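Local coordinates for nigritoxine (Vibrio nigripulchritudo, PDB 5M41), which acts as a bacterial protein toxin against crustaceans and insects, built on a new fold that carries a bound magnesium ion, at residues Val25-Arg28 and Tyr29-Leu32; Phe232-Glu235 and Gly236-Ser239; Arg652-Arg655 and Glu656-Asp659. All blocks are in the same frame, centred on the assembly; numbering follows the deposited sequence.

Contact 1: Val25-Arg28 and Tyr29-Leu32; sequences VANR and YRNL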
# COMPACT_ATOMS: atom_id res chain seq x y z
N VAL A 25 -17.65 -15.94 -10.66
CA VAL A 25 -18.76 -15.40 -11.44
C VAL A 25 -20.10 -15.74 -10.77
O VAL A 25 -20.91 -14.84 -10.46
CB VAL A 25 -18.71 -15.95 -12.89
CG1 VAL A 25 -19.87 -15.43 -13.70
CG2 VAL A 25 -17.38 -15.56 -13.55
N ALA A 26 -20.31 -17.03 -10.51
CA ALA A 26 -21.54 -17.51 -9.90
C ALA A 26 -21.83 -16.85 -8.54
O ALA A 26 -22.97 -16.50 -8.29
CB ALA A 26 -21.48 -19.02 -9.74
N ASN A 27 -20.80 -16.68 -7.69
CA ASN A 27 -20.95 -15.96 -6.42
C ASN A 27 -21.44 -14.52 -6.57
O ASN A 27 -22.32 -14.10 -5.80
CB ASN A 27 -19.66 -15.97 -5.58
CG ASN A 27 -19.33 -17.35 -5.04
OD1 ASN A 27 -20.19 -18.22 -4.97
ND2 ASN A 27 -18.06 -17.55 -4.69
N ARG A 28 -20.88 -13.77 -7.52
CA ARG A 28 -21.40 -12.43 -7.74
C ARG A 28 -22.91 -12.47 -8.00
O ARG A 28 -23.66 -11.63 -7.47
CB ARG A 28 -20.72 -11.68 -8.90
CG ARG A 28 -19.26 -11.28 -8.71
CD ARG A 28 -18.93 -10.55 -7.41
NE ARG A 28 -19.75 -9.39 -7.01
CZ ARG A 28 -19.40 -8.10 -7.14
NH1 ARG A 28 -18.29 -7.76 -7.80
NH2 ARG A 28 -20.20 -7.13 -6.67
N TYR A 29 -23.35 -13.41 -8.82
CA TYR A 29 -24.77 -13.43 -9.23
C TYR A 29 -25.67 -13.90 -8.08
O TYR A 29 -26.71 -13.30 -7.78
CB TYR A 29 -24.99 -14.29 -10.47
CG TYR A 29 -26.45 -14.36 -10.83
CD1 TYR A 29 -27.06 -13.33 -11.53
CD2 TYR A 29 -27.24 -15.43 -10.39
CE1 TYR A 29 -28.42 -13.36 -11.82
CE2 TYR A 29 -28.58 -15.47 -10.67
CZ TYR A 29 -29.17 -14.43 -11.38
OH TYR A 29 -30.50 -14.46 -11.62
N ARG A 30 -25.24 -14.97 -7.42
CA ARG A 30 -25.99 -15.59 -6.34
C ARG A 30 -26.13 -14.64 -5.16
O ARG A 30 -27.14 -14.64 -4.46
CB ARG A 30 -25.34 -16.93 -5.91
CG ARG A 30 -25.83 -18.11 -6.75
CD ARG A 30 -25.53 -19.48 -6.10
NE ARG A 30 -24.08 -19.58 -5.85
CZ ARG A 30 -23.24 -20.37 -6.49
NH1 ARG A 30 -23.67 -21.24 -7.39
NH2 ARG A 30 -21.94 -20.32 -6.18
N ASN A 31 -25.14 -13.80 -4.93
CA ASN A 31 -25.22 -12.89 -3.79
C ASN A 31 -26.02 -11.60 -4.03
O ASN A 31 -26.20 -10.81 -3.11
CB ASN A 31 -23.83 -12.62 -3.25
CG ASN A 31 -23.28 -13.84 -2.51
OD1 ASN A 31 -22.19 -14.31 -2.79
ND2 ASN A 31 -24.05 -14.37 -1.60
N LEU A 32 -26.50 -11.39 -5.25
CA LEU A 32 -27.43 -10.29 -5.52
C LEU A 32 -28.76 -10.61 -4.84
O LEU A 32 -29.14 -11.78 -4.75
CB LEU A 32 -27.67 -10.15 -7.02
CG LEU A 32 -26.48 -9.72 -7.87
CD1 LEU A 32 -26.90 -9.63 -9.34
CD2 LEU A 32 -25.98 -8.35 -7.37
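Arg30 folds its side chain back over Ala26 and Asn27, one turn earlier, near the C-terminal end of helix 22-30. The backbone is ordinary alpha-helix: Arg30 N donates to Ala26 O at 2.9 Å, and Asn31 N to Asn27 O at 3.0 Å. Along Arg30, CB and CG pass beside the carbonyl oxygen of Ala26, with CB 3.4 Å from Ala26 O. The chain then runs extended through chi2 and bends at chi3 (-56°), which swings the guanidinium back along the helix instead of letting it reach outward. NE passes Ala26 O without bonding to it. CZ and both terminal nitrogens settle with one face of the guanidinium over the methyl group of Ala26, NH2 lying 3.8 Å from Ala26 CB. At the edge of the group, slightly out of its plane, NH2 donates to Asn27 OD1 at 3.0 Å; the bond is bent, 145° at the hydrogen, and the amide and guanidinium planes stand 61° apart. The same NH2 forms a salt bridge with Asp196 of helix 195-203, so two oxygens share this one nitrogen, which probably limits rotation of the group, about 8 Å from the bound magnesium ion. Arg28, likewise positive, is paired in a salt bridge through NH2 with Asp259 of helix 253-264. Tyr29 packs against Leu203 and Leu40, joining this short helix to helices 195-203 and 34-54. Leu32 N bonds to Tyr29 O at 3.2 Å as the chain turns off toward helix 34-54. Leu32 turns onto Leu261 and Val262 of helix 253-264, and its CG rests 3.4 Å from Arg28 O.

Contact 2: Phe232-Glu235 and Gly236-Ser239; sequences FTFE and GFTS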
# COMPACT_ATOMS: atom_id res chain seq x y z
N PHE A 232 -23.25 4.91 -14.81
CA PHE A 232 -22.60 3.73 -15.35
C PHE A 232 -22.45 3.85 -16.87
O PHE A 232 -23.40 4.22 -17.56
CB PHE A 232 -23.42 2.48 -15.02
CG PHE A 232 -22.80 1.20 -15.51
CD1 PHE A 232 -21.69 0.66 -14.86
CD2 PHE A 232 -23.31 0.55 -16.62
CE1 PHE A 232 -21.10 -0.51 -15.31
CE2 PHE A 232 -22.73 -0.63 -17.09
CZ PHE A 232 -21.62 -1.15 -16.43
N THR A 233 -21.27 3.50 -17.37
CA THR A 233 -21.03 3.42 -18.81
C THR A 233 -20.52 2.03 -19.16
O THR A 233 -19.97 1.32 -18.31
CB THR A 233 -20.00 4.45 -19.29
OG1 THR A 233 -18.77 4.21 -18.60
CG2 THR A 233 -20.46 5.87 -18.96
N PHE A 234 -20.71 1.66 -20.42
CA PHE A 234 -20.25 0.39 -20.98
C PHE A 234 -18.81 0.46 -21.53
O PHE A 234 -18.20 -0.57 -21.83
CB PHE A 234 -21.22 -0.09 -22.08
CG PHE A 234 -20.97 -1.51 -22.53
CD1 PHE A 234 -21.21 -2.59 -21.66
CD2 PHE A 234 -20.49 -1.79 -23.82
CE1 PHE A 234 -20.96 -3.90 -22.06
CE2 PHE A 234 -20.23 -3.10 -24.23
CZ PHE A 234 -20.48 -4.16 -23.34
N GLU A 235 -18.26 1.65 -21.65
CA GLU A 235 -16.93 1.82 -22.23
C GLU A 235 -15.86 1.02 -21.47
O GLU A 235 -15.84 0.99 -20.24
CB GLU A 235 -16.55 3.30 -22.30
CG GLU A 235 -17.40 4.06 -23.31
CD GLU A 235 -17.28 5.57 -23.19
OE1 GLU A 235 -16.51 6.06 -22.34
OE2 GLU A 235 -17.98 6.26 -23.97
N GLY A 236 -14.99 0.36 -22.24
CA GLY A 236 -13.87 -0.39 -21.70
C GLY A 236 -14.13 -1.88 -21.49
O GLY A 236 -13.24 -2.60 -21.04
N PHE A 237 -15.35 -2.33 -21.78
CA PHE A 237 -15.70 -3.76 -21.67
C PHE A 237 -14.95 -4.57 -22.72
O PHE A 237 -14.89 -4.18 -23.88
CB PHE A 237 -17.21 -3.95 -21.82
CG PHE A 237 -17.95 -4.07 -20.52
CD1 PHE A 237 -18.41 -5.32 -20.08
CD2 PHE A 237 -18.23 -2.94 -19.75
CE1 PHE A 237 -19.11 -5.44 -18.89
CE2 PHE A 237 -18.93 -3.06 -18.55
CZ PHE A 237 -19.37 -4.31 -18.12
N THR A 238 -14.38 -5.70 -22.31
CA THR A 238 -13.75 -6.62 -23.26
C THR A 238 -14.78 -7.66 -23.73
O THR A 238 -15.98 -7.51 -23.45
CB THR A 238 -12.50 -7.28 -22.64
OG1 THR A 238 -12.82 -7.76 -21.33
CG2 THR A 238 -11.36 -6.26 -22.53
N SER A 239 -14.35 -8.70 -24.45
CA SER A 239 -15.24 -9.79 -24.87
C SER A 239 -15.99 -10.44 -23.67
O SER A 239 -15.50 -10.39 -22.55
CB SER A 239 -14.46 -10.84 -25.66
OG SER A 239 -13.85 -11.80 -24.81
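Phe234 swings its ring away from its own backbone N (chi1 -169°), while Phe237 takes a less usual chi1 of -98°; together these settings lay the two rings against each other across a type II beta turn running from Phe234 to Phe237. The result is an offset stack, centroids 4.4 Å apart and planes 16° from parallel. Its closest point is Phe234 CE1, which sits over the face of the Phe237 ring 3.4 Å from Phe237 CG. Phe237 CB in turn lies over the Phe234 ring as a CH-pi contact, 3.9 Å from its centroid. Phe232 adds a third ring, meeting Phe237 CE2 through its CZ at 3.9 Å, and packs on Tyr257 and Leu260 of helix 253-264. All three phenylalanines also touch Ala211 of helix 206-215, which anchors this surface loop to the helices beneath. Gly236 occupies the third turn position with a positive phi, where a side chain would collide with Glu235 O. Just beyond, Ser239 OG caps helix 240-245 by accepting from Asp242 N. Because the turn's own bond, Phe237 N to Phe234 O, is long and weak at 3.4 Å, the contact is held chiefly by nonpolar and aromatic packing rather than by a strong backbone bond.

Contact 3: Arg652-Arg655 and Glu656-Asp659; sequences RTDR and EKGD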
# COMPACT_ATOMS: atom_id res chain seq x y z
N ARG A 652 24.41 15.14 33.00
CA ARG A 652 25.57 14.41 33.54
C ARG A 652 25.13 13.61 34.76
O ARG A 652 24.07 13.89 35.32
CB ARG A 652 26.75 15.35 33.88
CG ARG A 652 26.34 16.80 34.10
CD ARG A 652 27.44 17.75 34.55
NE ARG A 652 28.60 17.79 33.67
CZ ARG A 652 28.76 18.61 32.63
NH1 ARG A 652 27.82 19.46 32.29
NH2 ARG A 652 29.87 18.54 31.92
N THR A 653 25.92 12.61 35.15
CA THR A 653 25.59 11.82 36.34
C THR A 653 26.01 12.59 37.58
O THR A 653 26.88 13.48 37.51
CB THR A 653 26.29 10.45 36.36
OG1 THR A 653 27.70 10.65 36.52
CG2 THR A 653 26.04 9.68 35.08
N ASP A 654 25.40 12.25 38.70
CA ASP A 654 25.83 12.81 39.98
C ASP A 654 27.32 12.57 40.30
O ASP A 654 28.02 13.49 40.74
CB ASP A 654 24.95 12.28 41.11
CG ASP A 654 25.31 12.90 42.44
OD1 ASP A 654 25.00 14.09 42.63
OD2 ASP A 654 25.93 12.19 43.26
N ARG A 655 27.80 11.35 40.06
CA ARG A 655 29.15 10.97 40.44
C ARG A 655 30.21 11.63 39.55
O ARG A 655 31.36 11.78 39.95
CB ARG A 655 29.30 9.45 40.43
CG ARG A 655 29.43 8.85 39.04
CD ARG A 655 29.40 7.32 39.08
NE ARG A 655 29.29 6.75 37.72
CZ ARG A 655 28.15 6.61 37.03
NH1 ARG A 655 26.99 7.00 37.55
NH2 ARG A 655 28.18 6.07 35.82
N GLU A 656 29.83 12.03 38.34
CA GLU A 656 30.77 12.62 37.40
C GLU A 656 30.64 14.14 37.27
O GLU A 656 31.33 14.74 36.45
CB GLU A 656 30.61 11.99 36.01
CG GLU A 656 31.15 10.57 35.87
CD GLU A 656 30.62 9.90 34.62
OE1 GLU A 656 29.38 9.92 34.41
OE2 GLU A 656 31.41 9.34 33.85
N LYS A 657 29.79 14.77 38.09
CA LYS A 657 29.40 16.15 37.86
C LYS A 657 30.50 17.21 38.07
O LYS A 657 30.34 18.35 37.60
CB LYS A 657 28.18 16.51 38.70
CG LYS A 657 28.52 16.76 40.16
CD LYS A 657 27.26 16.84 41.00
CE LYS A 657 27.59 16.51 42.44
NZ LYS A 657 26.51 17.03 43.30
N GLY A 658 31.58 16.86 38.77
CA GLY A 658 32.61 17.84 39.13
C GLY A 658 31.98 18.99 39.89
O GLY A 658 31.32 18.78 40.90
N ASP A 659 32.16 20.21 39.40
CA ASP A 659 31.52 21.37 40.05
C ASP A 659 30.27 21.91 39.33
O ASP A 659 29.84 23.04 39.60
CB ASP A 659 32.54 22.50 40.32
CG ASP A 659 33.49 22.73 39.16
OD1 ASP A 659 33.05 22.63 37.98
OD2 ASP A 659 34.68 23.01 39.44
O HOH W 1 30.38 15.92 34.08
O HOH W 2 28.04 12.08 33.40
O HOH W 3 32.19 14.55 40.06
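Thr653, just before a type I beta turn from Asp654 to Lys657, and Glu656 within it make the tight part of the loop after strand 649-652. Thr653 OG1 donates to Glu656 OE1 at 2.8 Å, meeting the anti lone pair of the carboxylate, and accepts from Glu656 N at 3.1 Å. With chi1 at 67° this hydroxyl stands between its own N and carbonyl carbon, facing back into the turn. Glu656 OE1 also accepts from a water held by Thr653 N, while OE2 is bonded by Asn597 of the neighbouring strand 594-601, so both carboxylate oxygens are engaged. The guanidinium of Arg655 lies almost parallel to this carboxylate, planes 7° apart, but Arg655 NH2 remains 4.3 Å from Glu656 OE1 and no N-H points at it; the attraction there is probably only electrostatic. The outer side is looser. Asp654 and Lys657 run alongside each other, joined by a weak salt bridge of 3.4 Å between Asp654 OD1 and Lys657 NZ, and the turn bond from Lys657 N to Asp654 O is weak too. At the strand end, Arg652 is gripped by Asp715 through NH1, and its NE gives an in-plane hydrogen bond, 2.6 Å long, to a water that donates to Glu656 O.

How the contacts relate
The three contacts come in series along the chain and fall into two widely separated regions. Contacts 1 and 2 lie on the same side of the chain's centre, their centres 20 Å apart and their nearest atoms about 11 Å apart; they do not touch, but helix 253-264 packs against both, linking the end of helix 22-30 to the loop before helix 240-245. Contact 3 sits on the opposite side, its centre 75 Å from that of contact 1 and 77 Å from that of contact 2, in the loop leaving strand 649-652, which lies next to last in a six-stranded antiparallel sheet, between 594-601 and 713-715. The toxin is thus an elongated single chain, with the magnesium ion near contact 1 and far from contact 3.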